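Local coordinates for protein 4-hydroxythreonine-4-phosphate dehydrogenase (PDB 6XMY) that probably catalyses the NAD(P)-dependent oxidation of 4-(phosphooxy)-L-threonine, a step in the biosynthesis of pyridoxine 5'-phosphate, with the help of a divalent metal ion, at residues V37-D42 with G73-W78; S158-A163 with L272-Y277; P212-S217 with L243-A248. All blocks are in the same frame, centred on the assembly; numbering follows the deposited sequence. Where two conformers were deposited one is given.

Contact 1: residues V37-D42 with G73-W78; sequences VVILGD and GYLTVW
Trp-78 swings its CG opposite the backbone N (chi1 -178°), while Leu-40 keeps its CG opposite the carbonyl carbon (chi1 -80°); with these torsions the two side chains lie next to each other and point the same way. Leu-40 CD2 meets the five-membered part of the indole, 3.7 Å from Trp-78 CG, and comes equally near Trp-78 CB. Along the same face of the two strands, Val-38 CG2 touches the methyl CG2 of Thr-76 at 4.0 Å, and Val-38 CG1 comes near the backbone N of Trp-78.

The reverse face carries Ile-39, Leu-75 and Val-77. Ile-39 crosses Leu-75 at about a right angle, its CG1 resting 3.8 Å from Leu-75 CG and close to both leucine methyls, while Val-77 CG1 packs against the carbonyl oxygens of Ile-39 and Gly-41.

Between the faces, the backbones pair in parallel. Ile-39 N donates to Thr-76 O at 2.9 Å, nearly straight and in the carbonyl plane. Ile-39 O accepts Trp-78 N at 2.8 Å from a donor tilted out of the carbonyl plane, and also receives a CA-H contact from Val-77. The bond from Gly-41 N to Trp-78 O is weak. Near the start of the pairing a water replaces a direct bond, donating to Val-37 O and accepting from Thr-76 N. The segment axes diverge by 46°, a strong twist for neighbouring strands.

Strand 12-15 flanks 37-41 on its other edge, and Leu-105 of helix 96-111 packs on both Leu-40 and Trp-78. Asp-42 then caps the following helix at its N terminus. Parallel strands with an apolar side chain layer beneath a helix are characteristic of the alpha/beta architecture of PdxA, a member of the isocitrate dehydrogenase-like clan.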
loop_
_atom_site.group_PDB
_atom_site.type_symbol
_atom_site.label_atom_id
_atom_site.label_comp_id
_atom_site.label_asym_id
_atom_site.label_seq_id
_atom_site.Cartn_x
_atom_site.Cartn_y
_atom_site.Cartn_z
ATOM N N VAL A 37 4.422 0.715 -17.486
ATOM C CA VAL A 37 3.200 1.028 -16.761
ATOM C C VAL A 37 2.074 1.359 -17.725
ATOM O O VAL A 37 2.290 1.872 -18.830
ATOM C CB VAL A 37 3.410 2.180 -15.753
ATOM C CG1 VAL A 37 4.478 1.803 -14.739
ATOM C CG2 VAL A 37 3.768 3.479 -16.483
ATOM N N VAL A 38 0.857 1.051 -17.287
ATOM C CA VAL A 38 -0.375 1.452 -17.955
ATOM C C VAL A 38 -1.247 2.098 -16.890
ATOM O O VAL A 38 -1.434 1.522 -15.815
ATOM C CB VAL A 38 -1.089 0.237 -18.576
ATOM C CG1 VAL A 38 -2.487 0.627 -19.076
ATOM C CG2 VAL A 38 -0.240 -0.349 -19.724
ATOM N N ILE A 39 -1.752 3.301 -17.170
ATOM C CA ILE A 39 -2.478 4.095 -16.182
ATOM C C ILE A 39 -3.970 3.865 -16.337
ATOM O O ILE A 39 -4.521 4.079 -17.422
ATOM C CB ILE A 39 -2.175 5.594 -16.337
ATOM C CG1 ILE A 39 -0.665 5.853 -16.433
ATOM C CG2 ILE A 39 -2.835 6.385 -15.217
ATOM C CD1 ILE A 39 0.147 5.270 -15.288
ATOM N N LEU A 40 -4.634 3.485 -15.252
ATOM C CA LEU A 40 -6.089 3.450 -15.192
ATOM C C LEU A 40 -6.580 4.819 -14.755
ATOM O O LEU A 40 -6.282 5.251 -13.640
ATOM C CB LEU A 40 -6.550 2.450 -14.142
ATOM C CG LEU A 40 -6.586 0.981 -14.465
ATOM C CD1 LEU A 40 -6.909 0.264 -13.170
ATOM C CD2 LEU A 40 -7.636 0.678 -15.562
ATOM N N GLY A 41 -7.338 5.489 -15.613
ATOM C CA GLY A 41 -7.842 6.798 -15.250
ATOM C C GLY A 41 -8.518 7.443 -16.434
ATOM O O GLY A 41 -8.503 6.930 -17.558
ATOM N N ASP A 42 -9.120 8.591 -16.159
ATOM C CA ASP A 42 -9.818 9.356 -17.182
ATOM C C ASP A 42 -8.792 10.044 -18.076
ATOM O O ASP A 42 -7.937 10.791 -17.594
ATOM C CB ASP A 42 -10.751 10.345 -16.483
ATOM C CG ASP A 42 -11.523 11.220 -17.440
ATOM O OD1 ASP A 42 -10.890 11.890 -18.267
ATOM O OD2 ASP A 42 -12.765 11.255 -17.345
ATOM N N GLY A 73 8.551 9.796 -22.559
ATOM C CA GLY A 73 7.747 10.797 -23.226
ATOM C C GLY A 73 6.361 10.340 -23.620
ATOM O O GLY A 73 5.542 11.173 -24.043
ATOM N N TYR A 74 6.067 9.051 -23.492
ATOM C CA TYR A 74 4.748 8.510 -23.760
ATOM C C TYR A 74 4.134 8.002 -22.467
ATOM O O TYR A 74 4.839 7.618 -21.525
ATOM C CB TYR A 74 4.816 7.369 -24.778
ATOM C CG TYR A 74 5.236 7.850 -26.141
ATOM C CD1 TYR A 74 6.579 8.058 -26.443
ATOM C CD2 TYR A 74 4.291 8.117 -27.124
ATOM C CE1 TYR A 74 6.966 8.504 -27.689
ATOM C CE2 TYR A 74 4.675 8.567 -28.370
ATOM C CZ TYR A 74 6.004 8.755 -28.645
ATOM O OH TYR A 74 6.375 9.199 -29.887
ATOM N N LEU A 75 2.813 8.035 -22.413
ATOM C CA LEU A 75 2.094 7.447 -21.298
ATOM C C LEU A 75 0.911 6.689 -21.872
ATOM O O LEU A 75 0.112 7.256 -22.628
ATOM C CB LEU A 75 1.620 8.527 -20.325
ATOM C CG LEU A 75 1.203 7.978 -18.962
ATOM C CD1 LEU A 75 2.363 7.312 -18.239
ATOM C CD2 LEU A 75 0.663 9.133 -18.156
ATOM N N THR A 76 0.813 5.413 -21.527
ATOM C CA THR A 76 -0.262 4.560 -22.006
ATOM C C THR A 76 -1.360 4.502 -20.956
ATOM O O THR A 76 -1.077 4.295 -19.767
ATOM C CB THR A 76 0.273 3.165 -22.326
ATOM O OG1 THR A 76 1.196 3.264 -23.422
ATOM C CG2 THR A 76 -0.869 2.214 -22.707
ATOM N N VAL A 77 -2.602 4.706 -21.395
ATOM C CA VAL A 77 -3.749 4.854 -20.513
ATOM C C VAL A 77 -4.815 3.847 -20.906
ATOM O O VAL A 77 -5.106 3.675 -22.097
ATOM C CB VAL A 77 -4.316 6.291 -20.597
ATOM C CG1 VAL A 77 -5.533 6.460 -19.682
ATOM C CG2 VAL A 77 -3.231 7.333 -20.298
ATOM N N TRP A 78 -5.414 3.196 -19.896
ATOM C CA TRP A 78 -6.659 2.449 -20.013
ATOM C C TRP A 78 -7.764 3.407 -19.580
ATOM O O TRP A 78 -7.963 3.617 -18.379
ATOM C CB TRP A 78 -6.638 1.206 -19.112
ATOM C CG TRP A 78 -7.882 0.348 -19.220
ATOM C CD1 TRP A 78 -9.171 0.731 -18.976
ATOM C CD2 TRP A 78 -7.951 -1.037 -19.602
ATOM N NE1 TRP A 78 -10.034 -0.315 -19.185
ATOM C CE2 TRP A 78 -9.313 -1.411 -19.575
ATOM C CE3 TRP A 78 -6.995 -1.995 -19.971
ATOM C CZ2 TRP A 78 -9.744 -2.703 -19.898
ATOM C CZ3 TRP A 78 -7.426 -3.289 -20.297
ATOM C CH2 TRP A 78 -8.789 -3.626 -20.251
HETATM O O HOH W 1 3.006 4.193 -20.221
#

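Contact 2: residues S158-A163 with L272-Y277; sequences SQMKVA and LPVLKY
Met-160, just before strand 161-164, and Val-162 within it meet Leu-275 and Val-274 of helix 268-279 without any hydrogen bond. Methyl contacts come first. The largest share falls to Leu-275, which points from the helix toward the strand and passes both partners in the opposite direction. With its CG turned away from the backbone N (chi1 -176°), its CD1 methyl touches both: it lies 3.7 Å from Val-162 CG2 and 3.9 Å from Met-160 CG. One leucine branch is thus shared by a branched and a linear side chain.

The sulfur makes a second kind of contact. Met-160 SD sits 3.9 Å from the backbone CA of Leu-275, resting against the helix surface itself. Beyond it the chain bends at chi3 (69°), and Met-160 CE comes 3.8 Å from Val-274 CG1; this touch holds for one of two conformers of the valine and is less certain.

The polar links lead outward. The backbone of Lys-161 and Ala-163 pairs with strand 262-265, and Val-162 bonds to Leu-155 of strand 152-156, whose side chain also touches Leu-275. On the helix, Lys-276, a probable substrate-binding residue, has its NZ bonded to Asp-298 O.

The helix begins at His-268, one of the zinc ligands, although the zinc lies about 11 Å from the Leu-275 side chain. Across these two segments only the fit of aliphatic and thioether surfaces joins helix and strand, with Val-162 and Leu-275 buried and Met-160 and Val-274 toward the more open end.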
loop_
_atom_site.group_PDB
_atom_site.type_symbol
_atom_site.label_atom_id
_atom_site.label_comp_id
_atom_site.label_asym_id
_atom_site.label_seq_id
_atom_site.Cartn_x
_atom_site.Cartn_y
_atom_site.Cartn_z
ATOM N N SER A 158 14.193 1.243 3.068
ATOM C CA SER A 158 15.504 0.670 3.361
ATOM C C SER A 158 15.768 0.588 4.864
ATOM O O SER A 158 16.505 -0.298 5.313
ATOM C CB SER A 158 16.609 1.457 2.659
ATOM O OG SER A 158 16.792 2.713 3.276
ATOM N N GLN A 159 15.168 1.485 5.657
ATOM C CA GLN A 159 15.436 1.501 7.093
ATOM C C GLN A 159 14.718 0.366 7.811
ATOM O O GLN A 159 15.253 -0.205 8.772
ATOM C CB GLN A 159 15.015 2.843 7.699
ATOM C CG GLN A 159 15.853 4.042 7.279
ATOM C CD GLN A 159 15.374 4.698 5.990
ATOM O OE1 GLN A 159 14.507 4.169 5.289
ATOM N NE2 GLN A 159 15.939 5.859 5.674
ATOM N N MET A 160 13.508 0.031 7.372
ATOM C CA MET A 160 12.696 -0.890 8.154
ATOM C C MET A 160 11.480 -1.323 7.352
ATOM O O MET A 160 11.083 -0.681 6.375
ATOM C CB MET A 160 12.236 -0.240 9.466
ATOM C CG MET A 160 11.354 0.986 9.248
ATOM S SD MET A 160 10.874 1.822 10.767
ATOM C CE MET A 160 12.458 2.500 11.296
ATOM N N LYS A 161 10.892 -2.421 7.795
ATOM C CA LYS A 161 9.579 -2.859 7.356
ATOM C C LYS A 161 8.684 -2.877 8.584
ATOM O O LYS A 161 9.097 -3.348 9.648
ATOM C CB LYS A 161 9.654 -4.269 6.757
ATOM C CG LYS A 161 10.459 -4.364 5.465
ATOM C CD LYS A 161 10.464 -5.792 4.957
ATOM C CE LYS A 161 11.156 -5.917 3.604
ATOM N NZ LYS A 161 12.590 -5.496 3.650
ATOM N N VAL A 162 7.467 -2.351 8.448
ATOM C CA VAL A 162 6.500 -2.319 9.544
ATOM C C VAL A 162 5.187 -2.892 9.036
ATOM O O VAL A 162 4.557 -2.312 8.143
ATOM C CB VAL A 162 6.289 -0.908 10.110
ATOM C CG1 VAL A 162 5.197 -0.944 11.171
ATOM C CG2 VAL A 162 7.588 -0.371 10.700
ATOM N N ALA A 163 4.780 -4.025 9.595
ATOM C CA ALA A 163 3.485 -4.622 9.314
ATOM C C ALA A 163 2.542 -4.307 10.463
ATOM O O ALA A 163 2.961 -4.211 11.619
ATOM C CB ALA A 163 3.615 -6.139 9.167
ATOM N N LEU A 272 3.349 3.515 11.964
ATOM C CA LEU A 272 3.577 4.317 10.769
ATOM C C LEU A 272 4.268 5.662 10.999
ATOM O O LEU A 272 5.019 6.102 10.122
ATOM C CB LEU A 272 2.292 4.488 9.958
ATOM C CG LEU A 272 1.654 3.172 9.511
ATOM C CD1 LEU A 272 0.587 3.452 8.457
ATOM C CD2 LEU A 272 2.698 2.158 9.016
ATOM N N PRO A 273 4.061 6.358 12.129
ATOM C CA PRO A 273 4.792 7.627 12.304
ATOM C C PRO A 273 6.306 7.477 12.222
ATOM O O PRO A 273 6.965 8.273 11.543
ATOM C CB PRO A 273 4.307 8.122 13.674
ATOM C CG PRO A 273 2.931 7.559 13.794
ATOM C CD PRO A 273 3.039 6.182 13.183
ATOM N N VAL A 274 6.887 6.486 12.903
ATOM C CA VAL A 274 8.338 6.303 12.833
ATOM C C VAL A 274 8.765 5.961 11.413
ATOM O O VAL A 274 9.750 6.498 10.895
ATOM C CB VAL A 274 8.817 5.233 13.837
ATOM C CG1 VAL A 274 10.224 4.749 13.467
ATOM C CG2 VAL A 274 8.815 5.771 15.262
ATOM N N LEU A 275 8.043 5.044 10.765
ATOM C CA LEU A 275 8.445 4.628 9.426
ATOM C C LEU A 275 8.419 5.803 8.458
ATOM O O LEU A 275 9.366 6.008 7.690
ATOM C CB LEU A 275 7.579 3.469 8.928
ATOM C CG LEU A 275 7.997 2.904 7.560
ATOM C CD1 LEU A 275 7.840 1.398 7.508
ATOM C CD2 LEU A 275 7.234 3.580 6.410
ATOM N N LYS A 276 7.354 6.612 8.504
ATOM C CA LYS A 276 7.275 7.741 7.587
ATOM C C LYS A 276 8.268 8.830 7.953
ATOM O O LYS A 276 8.793 9.508 7.065
ATOM C CB LYS A 276 5.845 8.272 7.508
ATOM C CG LYS A 276 4.887 7.271 6.859
ATOM C CD LYS A 276 3.527 7.877 6.567
ATOM C CE LYS A 276 2.557 6.831 6.086
ATOM N NZ LYS A 276 1.285 7.468 5.624
ATOM N N TYR A 277 8.560 8.996 9.245
ATOM C CA TYR A 277 9.593 9.949 9.626
ATOM C C TYR A 277 10.932 9.554 9.018
ATOM O O TYR A 277 11.678 10.404 8.514
ATOM C CB TYR A 277 9.685 10.016 11.150
ATOM C CG TYR A 277 10.639 11.067 11.653
ATOM C CD1 TYR A 277 10.245 12.399 11.755
ATOM C CD2 TYR A 277 11.939 10.735 12.019
ATOM C CE1 TYR A 277 11.115 13.369 12.218
ATOM C CE2 TYR A 277 12.810 11.695 12.492
ATOM C CZ TYR A 277 12.398 13.012 12.581
ATOM O OH TYR A 277 13.264 13.977 13.048
#

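Contact 3: residues P212-S217 with L243-A248; sequences PHAGES and LGPLPA
Ala-214 points its methyl at the strand end, and Pro-245 directs its CB toward the loop. The two CB atoms touch obliquely, Ala-214 CB lying 4.2 Å from Pro-245 CB; the alanine methyl is aimed rather at backbone, 3.7 Å from Pro-245 O. Pro-247 is placed differently: its CB packs 3.8 Å from His-213 CA. The CB of His-213 points away from the strand, yet His-213 ND1 lies 4.3 Å from Pro-247 CB, which meets the imidazole at an oblique slant.

The loop is tightly turned. Five successive residues, His-213 to Ser-217, have positive phi, forming a left-handed coil in which Gly-215 N bonds to Pro-212 O and Glu-216 N to His-213 O. No hydrogen bond joins the two segments.

The contact lies at the molecular surface, away from the zinc, NAD and substrate sites. Strand 241-246, an outermost strand within this chain, pairs through Leu-243 and Leu-246 with strand 204-208 and the residue just after it, Gly-209; Pro-245 also packs on helix 223-237, and His-213 touches Asp-249 of helix 248-251.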
loop_
_atom_site.group_PDB
_atom_site.type_symbol
_atom_site.label_atom_id
_atom_site.label_comp_id
_atom_site.label_asym_id
_atom_site.label_seq_id
_atom_site.Cartn_x
_atom_site.Cartn_y
_atom_site.Cartn_z
ATOM N N PRO A 212 1.621 0.998 26.483
ATOM C CA PRO A 212 2.942 1.592 26.738
ATOM C C PRO A 212 3.811 0.654 27.566
ATOM O O PRO A 212 3.329 -0.041 28.460
ATOM C CB PRO A 212 2.624 2.879 27.507
ATOM C CG PRO A 212 1.196 3.188 27.196
ATOM C CD PRO A 212 0.518 1.876 26.924
ATOM N N HIS A 213 5.106 0.631 27.243
ATOM C CA HIS A 213 6.063 -0.257 27.905
ATOM C C HIS A 213 5.577 -1.699 27.936
ATOM O O HIS A 213 5.804 -2.440 28.896
ATOM C CB HIS A 213 6.455 0.287 29.272
ATOM C CG HIS A 213 7.116 1.616 29.163
ATOM N ND1 HIS A 213 8.395 1.754 28.667
ATOM C CD2 HIS A 213 6.656 2.869 29.381
ATOM C CE1 HIS A 213 8.711 3.033 28.627
ATOM N NE2 HIS A 213 7.676 3.729 29.061
ATOM N N ALA A 214 4.896 -2.091 26.858
ATOM C CA ALA A 214 4.382 -3.446 26.708
ATOM C C ALA A 214 3.558 -3.878 27.920
ATOM O O ALA A 214 3.620 -5.028 28.358
ATOM C CB ALA A 214 5.502 -4.443 26.394
ATOM N N GLY A 215 2.786 -2.947 28.476
ATOM C CA GLY A 215 1.885 -3.279 29.559
ATOM C C GLY A 215 2.495 -3.310 30.943
ATOM O O GLY A 215 1.785 -3.655 31.898
ATOM N N GLU A 216 3.782 -2.982 31.083
ATOM C CA GLU A 216 4.419 -2.838 32.393
ATOM C C GLU A 216 4.206 -4.075 33.264
ATOM O O GLU A 216 3.744 -4.001 34.404
ATOM C CB GLU A 216 3.948 -1.563 33.101
ATOM C CG GLU A 216 4.820 -1.111 34.263
ATOM C CD GLU A 216 6.227 -0.772 33.822
ATOM O OE1 GLU A 216 7.200 -1.278 34.456
ATOM O OE2 GLU A 216 6.347 0.007 32.846
ATOM N N SER A 217 4.544 -5.235 32.705
ATOM C CA SER A 217 4.432 -6.511 33.415
ATOM C C SER A 217 3.020 -6.754 33.942
ATOM O O SER A 217 2.840 -7.328 35.021
ATOM C CB SER A 217 5.470 -6.636 34.534
ATOM O OG SER A 217 6.776 -6.403 34.037
ATOM N N LEU A 243 10.111 -11.982 18.416
ATOM C CA LEU A 243 10.579 -11.451 19.687
ATOM C C LEU A 243 9.585 -10.393 20.134
ATOM O O LEU A 243 9.264 -9.481 19.368
ATOM C CB LEU A 243 11.959 -10.803 19.520
ATOM C CG LEU A 243 12.420 -9.950 20.701
ATOM C CD1 LEU A 243 12.698 -10.814 21.921
ATOM C CD2 LEU A 243 13.633 -9.102 20.341
ATOM N N GLY A 244 9.119 -10.494 21.371
ATOM C CA GLY A 244 8.200 -9.511 21.889
ATOM C C GLY A 244 7.398 -10.070 23.043
ATOM O O GLY A 244 7.587 -11.214 23.454
ATOM N N PRO A 245 6.465 -9.278 23.586
ATOM C CA PRO A 245 6.138 -7.920 23.131
ATOM C C PRO A 245 7.166 -6.883 23.586
ATOM O O PRO A 245 7.649 -6.937 24.717
ATOM C CB PRO A 245 4.796 -7.646 23.811
ATOM C CG PRO A 245 4.867 -8.465 25.074
ATOM C CD PRO A 245 5.567 -9.736 24.661
ATOM N N LEU A 246 7.489 -5.958 22.706
ATOM C CA LEU A 246 8.465 -4.910 22.954
ATOM C C LEU A 246 7.782 -3.555 23.129
ATOM O O LEU A 246 6.708 -3.308 22.573
ATOM C CB LEU A 246 9.426 -4.813 21.764
ATOM C CG LEU A 246 10.230 -6.080 21.480
ATOM C CD1 LEU A 246 11.001 -5.922 20.177
ATOM C CD2 LEU A 246 11.164 -6.370 22.638
ATOM N N PRO A 247 8.385 -2.647 23.889
ATOM C CA PRO A 247 7.804 -1.308 24.022
ATOM C C PRO A 247 7.987 -0.532 22.727
ATOM O O PRO A 247 9.101 -0.400 22.215
ATOM C CB PRO A 247 8.608 -0.693 25.170
ATOM C CG PRO A 247 9.928 -1.408 25.119
ATOM C CD PRO A 247 9.595 -2.822 24.713
ATOM N N ALA A 248 6.879 -0.007 22.198
ATOM C CA ALA A 248 6.934 0.629 20.886
ATOM C C ALA A 248 7.790 1.886 20.878
ATOM O O ALA A 248 8.290 2.274 19.816
ATOM C CB ALA A 248 5.527 0.965 20.390
#

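Overall arrangement
From the N terminus, contact 1 closes first, pairing two neighbouring parallel strands as 73-78 returns beside 37-42 after a loop that includes helix 43-52 and strand 58-61. It is complete before contact 2 opens. Contact 2 spans a much longer excursion, from 158-163 to 272-277, and lays helix 268-279 against strand 161-164. Contact 3 is nested within it, packing the loop after strand 204-208 against the end of the outer strand 241-246, with helix 223-237 between them in the chain. Contact 1 lies across the chain's centre from the other two, its centre about 30 Å from that of contact 2, whereas contacts 2 and 3 share one side without touching.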